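Local coordinates for cell division control protein Cdc48 (Mycobacterium smegmatis, PDB 5E7P) that probably binds and hydrolyses ATP as a Cdc48-type AAA ATPase with two ATPase modules, each of which binds ADP, at residues 305-317 with 342-355. Numbering follows the deposited sequence.
Sequences RLRSVTSAVAAVT and EPVATLILAELRKA
Leu306, Val309 and Val313 pack one helix, 305-317, against a second, 344-355, which runs beside it in the same direction. The axes lie 4° from parallel with a closest approach of 9.4 Å, a spacing that branched aliphatic side chains fill. By their CA atoms, Leu306 is level with Ile348, Thr310 with Glu351 and Val313 with Ala355. Near the N-terminal end the two branches of Leu306 spread over Leu347, CD2 meeting Leu347 CD1 at 3.7 Å, while its CB touches Val344. Val309 crosses Ile348 at about a right angle, with Val309 CG1 3.8 Å from Ile348 CG2; two beta-branched residues give a compact, stiff filling here. Val313 is a knob in a hole formed by Glu351, Leu352, Lys354 and Ala355. The small methyl of Ala355 leaves room for it, with Ala355 CB 3.9 Å from Val313 CG1. The helices are the connections of two successive beta-alpha-beta units of the P-loop NTPase core, lying on one side of its sheet: helix 302-319 runs from strand 289-293 to 321-326, helix 344-356 from there to 361-366. Ala312 and Val313 touch Leu323, and Leu352 reaches Leu323, Ile325 and Phe363. Polar groups flank this apolar seam. Glu351 bends at chi2 (-61°), folding its carboxylate back along Thr310 and Val313; OE1 accepts a bond from a water, 3.0 Å away, that also donates weakly to Thr310 O. The Thr310 hydroxyl turns back to its own helix, OG1 donating to Leu306 O at 2.6 Å from above the carbonyl plane, while Thr310 N approaches that oxygen from the opposite face. At the N-terminal end of the contact, Arg305 reaches Glu342 in a salt bridge, NH2 to OE2 2.7 Å, with guanidinium and carboxylate nearly coplanar (3°); CG of Arg305 meanwhile touches Ile348 CD1.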
ATOM      1  N   ARG A 305     -18.199 -22.384  -1.113  1.00 49.35           N
ATOM      2  CA  ARG A 305     -17.979 -21.062  -0.547  1.00 45.67           C
ATOM      3  C   ARG A 305     -19.195 -20.627   0.264  1.00 43.14           C
ATOM      4  O   ARG A 305     -19.063 -20.120   1.378  1.00 40.31           O
ATOM      5  CB  ARG A 305     -17.683 -20.055  -1.665  1.00 46.06           C
ATOM      6  CG  ARG A 305     -17.498 -18.629  -1.191  1.00 44.90           C
ATOM      7  CD  ARG A 305     -16.446 -17.898  -2.011  1.00 44.19           C
ATOM      8  NE  ARG A 305     -16.925 -17.429  -3.307  1.00 43.18           N
ATOM      9  CZ  ARG A 305     -16.517 -17.914  -4.474  1.00 42.73           C
ATOM     10  NH1 ARG A 305     -15.624 -18.893  -4.517  1.00 44.00           N
ATOM     11  NH2 ARG A 305     -17.004 -17.418  -5.601  1.00 42.43           N
ATOM     12  N   LEU A 306     -20.380 -20.842  -0.296  1.00 44.97           N
ATOM     13  CA  LEU A 306     -21.620 -20.466   0.371  1.00 45.21           C
ATOM     14  C   LEU A 306     -21.840 -21.271   1.648  1.00 44.73           C
ATOM     15  O   LEU A 306     -22.285 -20.729   2.661  1.00 41.51           O
ATOM     16  CB  LEU A 306     -22.808 -20.650  -0.573  1.00 46.95           C
ATOM     17  CG  LEU A 306     -24.183 -20.307   0.001  1.00 45.22           C
ATOM     18  CD1 LEU A 306     -24.231 -18.856   0.456  1.00 43.06           C
ATOM     19  CD2 LEU A 306     -25.269 -20.592  -1.025  1.00 44.62           C
ATOM     20  N   ARG A 307     -21.524 -22.562   1.590  1.00 47.42           N
ATOM     21  CA  ARG A 307     -21.693 -23.449   2.738  1.00 51.29           C
ATOM     22  C   ARG A 307     -20.787 -23.037   3.892  1.00 47.94           C
ATOM     23  O   ARG A 307     -21.177 -23.111   5.058  1.00 47.25           O
ATOM     24  CB  ARG A 307     -21.406 -24.902   2.351  1.00 57.88           C
ATOM     25  CG  ARG A 307     -21.530 -25.879   3.512  1.00 63.67           C
ATOM     26  CD  ARG A 307     -20.502 -26.991   3.405  1.00 71.16           C
ATOM     27  NE  ARG A 307     -19.185 -26.474   3.041  1.00 74.93           N
ATOM     28  CZ  ARG A 307     -18.330 -25.919   3.896  1.00 76.78           C
ATOM     29  NH1 ARG A 307     -17.155 -25.476   3.466  1.00 76.95           N
ATOM     30  NH2 ARG A 307     -18.647 -25.801   5.179  1.00 76.91           N
ATOM     31  N   SER A 308     -19.574 -22.611   3.559  1.00 45.33           N
ATOM     32  CA  SER A 308     -18.603 -22.193   4.563  1.00 44.61           C
ATOM     33  C   SER A 308     -19.088 -20.962   5.334  1.00 40.99           C
ATOM     34  O   SER A 308     -18.987 -20.908   6.560  1.00 41.01           O
ATOM     35  CB  SER A 308     -17.248 -21.919   3.907  1.00 43.89           C
ATOM     36  OG  SER A 308     -16.233 -21.764   4.882  1.00 43.57           O
ATOM     37  N   VAL A 309     -19.611 -19.982   4.604  1.00 37.33           N
ATOM     38  CA  VAL A 309     -20.170 -18.772   5.202  1.00 32.85           C
ATOM     39  C   VAL A 309     -21.398 -19.111   6.042  1.00 33.93           C
ATOM     40  O   VAL A 309     -21.588 -18.574   7.132  1.00 34.94           O
ATOM     41  CB  VAL A 309     -20.551 -17.740   4.114  1.00 29.35           C
ATOM     42  CG1 VAL A 309     -21.318 -16.572   4.714  1.00 28.77           C
ATOM     43  CG2 VAL A 309     -19.309 -17.250   3.393  1.00 24.66           C
ATOM     44  N   THR A 310     -22.220 -20.018   5.526  1.00 36.34           N
ATOM     45  CA  THR A 310     -23.438 -20.454   6.202  1.00 33.82           C
ATOM     46  C   THR A 310     -23.116 -21.164   7.513  1.00 34.13           C
ATOM     47  O   THR A 310     -23.788 -20.962   8.523  1.00 34.87           O
ATOM     48  CB  THR A 310     -24.252 -21.400   5.295  1.00 34.62           C
ATOM     49  OG1 THR A 310     -24.538 -20.738   4.056  1.00 32.72           O
ATOM     50  CG2 THR A 310     -25.558 -21.831   5.968  1.00 34.17           C
ATOM     51  N   SER A 311     -22.077 -21.992   7.486  1.00 35.00           N
ATOM     52  CA  SER A 311     -21.648 -22.732   8.665  1.00 38.47           C
ATOM     53  C   SER A 311     -21.099 -21.784   9.726  1.00 39.52           C
ATOM     54  O   SER A 311     -21.310 -21.979  10.922  1.00 41.80           O
ATOM     55  CB  SER A 311     -20.593 -23.771   8.278  1.00 41.70           C
ATOM     56  OG  SER A 311     -20.045 -24.399   9.423  1.00 45.17           O
ATOM     57  N   ALA A 312     -20.397 -20.751   9.274  1.00 36.95           N
ATOM     58  CA  ALA A 312     -19.803 -19.769  10.172  1.00 32.67           C
ATOM     59  C   ALA A 312     -20.865 -18.892  10.827  1.00 31.81           C
ATOM     60  O   ALA A 312     -20.751 -18.536  11.999  1.00 32.44           O
ATOM     61  CB  ALA A 312     -18.796 -18.916   9.423  1.00 25.64           C
ATOM     62  N   VAL A 313     -21.893 -18.541  10.061  1.00 32.17           N
ATOM     63  CA  VAL A 313     -22.990 -17.729  10.578  1.00 34.95           C
ATOM     64  C   VAL A 313     -23.817 -18.490  11.624  1.00 41.35           C
ATOM     65  O   VAL A 313     -24.188 -17.936  12.665  1.00 42.39           O
ATOM     66  CB  VAL A 313     -23.897 -17.222   9.434  1.00 32.78           C
ATOM     67  CG1 VAL A 313     -25.204 -16.661   9.980  1.00 32.76           C
ATOM     68  CG2 VAL A 313     -23.164 -16.175   8.609  1.00 30.43           C
ATOM     69  N   ALA A 314     -24.090 -19.762  11.354  1.00 41.66           N
ATOM     70  CA  ALA A 314     -24.850 -20.588  12.289  1.00 43.26           C
ATOM     71  C   ALA A 314     -24.082 -20.822  13.590  1.00 44.60           C
ATOM     72  O   ALA A 314     -24.678 -21.018  14.649  1.00 46.04           O
ATOM     73  CB  ALA A 314     -25.226 -21.917  11.648  1.00 41.45           C
ATOM     74  N   ALA A 315     -22.756 -20.798  13.503  1.00 42.65           N
ATOM     75  CA  ALA A 315     -21.908 -21.025  14.668  1.00 42.49           C
ATOM     76  C   ALA A 315     -21.855 -19.793  15.570  1.00 45.12           C
ATOM     77  O   ALA A 315     -21.845 -19.911  16.797  1.00 47.99           O
ATOM     78  CB  ALA A 315     -20.509 -21.428  14.236  1.00 39.66           C
ATOM     79  N   VAL A 316     -21.824 -18.612  14.962  1.00 43.50           N
ATOM     80  CA  VAL A 316     -21.775 -17.376  15.731  1.00 44.03           C
ATOM     81  C   VAL A 316     -23.143 -17.026  16.319  1.00 45.31           C
ATOM     82  O   VAL A 316     -23.230 -16.356  17.345  1.00 47.63           O
ATOM     83  CB  VAL A 316     -21.227 -16.188  14.899  1.00 28.97           C
ATOM     84  CG1 VAL A 316     -22.272 -15.682  13.917  1.00 28.18           C
ATOM     85  CG2 VAL A 316     -20.763 -15.063  15.819  1.00 28.09           C
ATOM     86  N   THR A 317     -24.208 -17.492  15.674  1.00 44.38           N
ATOM     87  CA  THR A 317     -25.562 -17.218  16.143  1.00 45.94           C
ATOM     88  C   THR A 317     -26.045 -18.295  17.109  1.00 50.77           C
ATOM     89  O   THR A 317     -27.117 -18.171  17.702  1.00 52.44           O
ATOM     90  CB  THR A 317     -26.561 -17.094  14.975  1.00 44.29           C
ATOM     91  OG1 THR A 317     -26.503 -18.274  14.163  1.00 45.04           O
ATOM     92  CG2 THR A 317     -26.231 -15.880  14.120  1.00 41.20           C
ATOM     93  N   GLU A 342     -20.621 -12.005  -8.461  1.00 50.36           N
ATOM     94  CA  GLU A 342     -21.237 -13.298  -8.742  1.00 49.80           C
ATOM     95  C   GLU A 342     -22.574 -13.427  -8.013  1.00 46.14           C
ATOM     96  O   GLU A 342     -22.782 -12.789  -6.980  1.00 45.12           O
ATOM     97  CB  GLU A 342     -20.299 -14.431  -8.319  1.00 52.41           C
ATOM     98  CG  GLU A 342     -19.032 -14.544  -9.149  1.00 55.76           C
ATOM     99  CD  GLU A 342     -18.061 -15.565  -8.585  1.00 59.73           C
ATOM    100  OE1 GLU A 342     -17.456 -16.317  -9.375  1.00 61.59           O
ATOM    101  OE2 GLU A 342     -17.900 -15.612  -7.349  1.00 62.39           O
ATOM    102  N   PRO A 343     -23.488 -14.249  -8.555  1.00 43.30           N
ATOM    103  CA  PRO A 343     -24.801 -14.476  -7.934  1.00 41.37           C
ATOM    104  C   PRO A 343     -24.698 -14.997  -6.504  1.00 37.64           C
ATOM    105  O   PRO A 343     -25.580 -14.731  -5.690  1.00 37.31           O
ATOM    106  CB  PRO A 343     -25.428 -15.548  -8.829  1.00 44.74           C
ATOM    107  CG  PRO A 343     -24.783 -15.351 -10.153  1.00 45.89           C
ATOM    108  CD  PRO A 343     -23.371 -14.934  -9.856  1.00 44.59           C
ATOM    109  N   VAL A 344     -23.631 -15.730  -6.208  1.00 36.39           N
ATOM    110  CA  VAL A 344     -23.425 -16.292  -4.878  1.00 37.68           C
ATOM    111  C   VAL A 344     -23.267 -15.203  -3.812  1.00 33.64           C
ATOM    112  O   VAL A 344     -23.561 -15.427  -2.639  1.00 33.86           O
ATOM    113  CB  VAL A 344     -22.198 -17.229  -4.854  1.00 40.59           C
ATOM    114  CG1 VAL A 344     -20.905 -16.434  -5.012  1.00 41.26           C
ATOM    115  CG2 VAL A 344     -22.168 -18.055  -3.575  1.00 41.30           C
ATOM    116  N   ALA A 345     -22.823 -14.022  -4.229  1.00 29.98           N
ATOM    117  CA  ALA A 345     -22.601 -12.921  -3.298  1.00 30.25           C
ATOM    118  C   ALA A 345     -23.903 -12.492  -2.642  1.00 30.73           C
ATOM    119  O   ALA A 345     -23.916 -12.093  -1.477  1.00 31.34           O
ATOM    120  CB  ALA A 345     -21.941 -11.739  -4.004  1.00 29.49           C
ATOM    121  N   THR A 346     -24.998 -12.581  -3.392  1.00 32.17           N
ATOM    122  CA  THR A 346     -26.313 -12.239  -2.861  1.00 33.98           C
ATOM    123  C   THR A 346     -26.694 -13.145  -1.694  1.00 33.76           C
ATOM    124  O   THR A 346     -27.197 -12.674  -0.671  1.00 32.18           O
ATOM    125  CB  THR A 346     -27.402 -12.302  -3.947  1.00 36.94           C
ATOM    126  OG1 THR A 346     -27.209 -11.229  -4.876  1.00 38.03           O
ATOM    127  CG2 THR A 346     -28.790 -12.176  -3.326  1.00 36.56           C
ATOM    128  N   LEU A 347     -26.432 -14.439  -1.843  1.00 34.45           N
ATOM    129  CA  LEU A 347     -26.733 -15.404  -0.788  1.00 34.43           C
ATOM    130  C   LEU A 347     -25.768 -15.286   0.389  1.00 33.81           C
ATOM    131  O   LEU A 347     -26.161 -15.462   1.547  1.00 31.96           O
ATOM    132  CB  LEU A 347     -26.728 -16.831  -1.342  1.00 35.50           C
ATOM    133  CG  LEU A 347     -27.843 -17.145  -2.342  1.00 37.65           C
ATOM    134  CD1 LEU A 347     -27.784 -18.595  -2.779  1.00 40.33           C
ATOM    135  CD2 LEU A 347     -29.201 -16.822  -1.747  1.00 37.72           C
ATOM    136  N   ILE A 348     -24.506 -14.993   0.090  1.00 32.49           N
ATOM    137  CA  ILE A 348     -23.512 -14.793   1.137  1.00 32.85           C
ATOM    138  C   ILE A 348     -23.882 -13.580   1.988  1.00 34.69           C
ATOM    139  O   ILE A 348     -23.809 -13.628   3.217  1.00 34.62           O
ATOM    140  CB  ILE A 348     -22.097 -14.624   0.556  1.00 30.29           C
ATOM    141  CG1 ILE A 348     -21.660 -15.912  -0.142  1.00 32.27           C
ATOM    142  CG2 ILE A 348     -21.107 -14.272   1.653  1.00 25.05           C
ATOM    143  CD1 ILE A 348     -20.288 -15.829  -0.768  1.00 31.90           C
ATOM    144  N   LEU A 349     -24.299 -12.504   1.325  1.00 34.61           N
ATOM    145  CA  LEU A 349     -24.731 -11.289   2.010  1.00 33.79           C
ATOM    146  C   LEU A 349     -25.979 -11.527   2.861  1.00 34.55           C
ATOM    147  O   LEU A 349     -26.145 -10.927   3.922  1.00 34.84           O
ATOM    148  CB  LEU A 349     -24.979 -10.163   1.002  1.00 34.41           C
ATOM    149  CG  LEU A 349     -23.726  -9.534   0.379  1.00 34.77           C
ATOM    150  CD1 LEU A 349     -24.051  -8.863  -0.943  1.00 36.50           C
ATOM    151  CD2 LEU A 349     -23.089  -8.534   1.327  1.00 31.07           C
ATOM    152  N   ALA A 350     -26.852 -12.412   2.392  1.00 34.92           N
ATOM    153  CA  ALA A 350     -28.069 -12.748   3.122  1.00 32.74           C
ATOM    154  C   ALA A 350     -27.743 -13.450   4.433  1.00 33.27           C
ATOM    155  O   ALA A 350     -28.426 -13.247   5.435  1.00 35.23           O
ATOM    156  CB  ALA A 350     -28.982 -13.610   2.270  1.00 30.34           C
ATOM    157  N   GLU A 351     -26.699 -14.277   4.421  1.00 32.46           N
ATOM    158  CA  GLU A 351     -26.242 -14.953   5.632  1.00 32.92           C
ATOM    159  C   GLU A 351     -25.642 -13.968   6.635  1.00 33.24           C
ATOM    160  O   GLU A 351     -25.948 -14.027   7.827  1.00 31.28           O
ATOM    161  CB  GLU A 351     -25.231 -16.053   5.296  1.00 33.78           C
ATOM    162  CG  GLU A 351     -25.859 -17.318   4.743  1.00 39.91           C
ATOM    163  CD  GLU A 351     -26.829 -17.965   5.722  1.00 46.39           C
ATOM    164  OE1 GLU A 351     -26.452 -18.169   6.896  1.00 47.39           O
ATOM    165  OE2 GLU A 351     -27.971 -18.268   5.318  1.00 50.46           O
ATOM    166  N   LEU A 352     -24.788 -13.068   6.148  1.00 33.68           N
ATOM    167  CA  LEU A 352     -24.196 -12.029   6.988  1.00 34.03           C
ATOM    168  C   LEU A 352     -25.277 -11.141   7.592  1.00 37.21           C
ATOM    169  O   LEU A 352     -25.239 -10.822   8.777  1.00 35.84           O
ATOM    170  CB  LEU A 352     -23.221 -11.161   6.184  1.00 32.35           C
ATOM    171  CG  LEU A 352     -21.964 -11.803   5.593  1.00 31.17           C
ATOM    172  CD1 LEU A 352     -21.075 -10.734   4.960  1.00 28.32           C
ATOM    173  CD2 LEU A 352     -21.198 -12.594   6.645  1.00 29.36           C
ATOM    174  N   ARG A 353     -26.236 -10.743   6.761  1.00 43.02           N
ATOM    175  CA  ARG A 353     -27.349  -9.905   7.195  1.00 47.54           C
ATOM    176  C   ARG A 353     -28.145 -10.593   8.307  1.00 47.86           C
ATOM    177  O   ARG A 353     -28.588  -9.952   9.265  1.00 47.33           O
ATOM    178  CB  ARG A 353     -28.250  -9.586   6.000  1.00 53.46           C
ATOM    179  CG  ARG A 353     -29.238  -8.462   6.243  1.00 59.55           C
ATOM    180  CD  ARG A 353     -29.983  -8.090   4.971  1.00 64.79           C
ATOM    181  NE  ARG A 353     -29.074  -7.685   3.900  1.00 68.13           N
ATOM    182  CZ  ARG A 353     -28.894  -8.364   2.771  1.00 72.03           C
ATOM    183  NH1 ARG A 353     -29.569  -9.487   2.555  1.00 74.15           N
ATOM    184  NH2 ARG A 353     -28.045  -7.914   1.853  1.00 71.87           N
ATOM    185  N   LYS A 354     -28.310 -11.904   8.172  1.00 47.05           N
ATOM    186  CA  LYS A 354     -28.964 -12.716   9.192  1.00 46.94           C
ATOM    187  C   LYS A 354     -28.169 -12.693  10.494  1.00 42.22           C
ATOM    188  O   LYS A 354     -28.744 -12.667  11.587  1.00 41.07           O
ATOM    189  CB  LYS A 354     -29.129 -14.154   8.689  1.00 50.24           C
ATOM    190  CG  LYS A 354     -29.420 -15.179   9.769  1.00 55.41           C
ATOM    191  CD  LYS A 354     -29.406 -16.589   9.198  1.00 62.04           C
ATOM    192  CE  LYS A 354     -29.414 -17.641  10.300  1.00 66.93           C
ATOM    193  NZ  LYS A 354     -30.623 -17.549  11.163  1.00 70.13           N
ATOM    194  N   ALA A 355     -26.845 -12.699  10.371  1.00 37.66           N
ATOM    195  CA  ALA A 355     -25.971 -12.663  11.539  1.00 36.13           C
ATOM    196  C   ALA A 355     -26.053 -11.322  12.269  1.00 33.45           C
ATOM    197  O   ALA A 355     -26.165 -11.279  13.492  1.00 32.02           O
ATOM    198  CB  ALA A 355     -24.533 -12.970  11.140  1.00 33.77           C
TER
HETATM  199  O   HOH W   1     -26.802 -19.654   9.492  1.00 52.24           O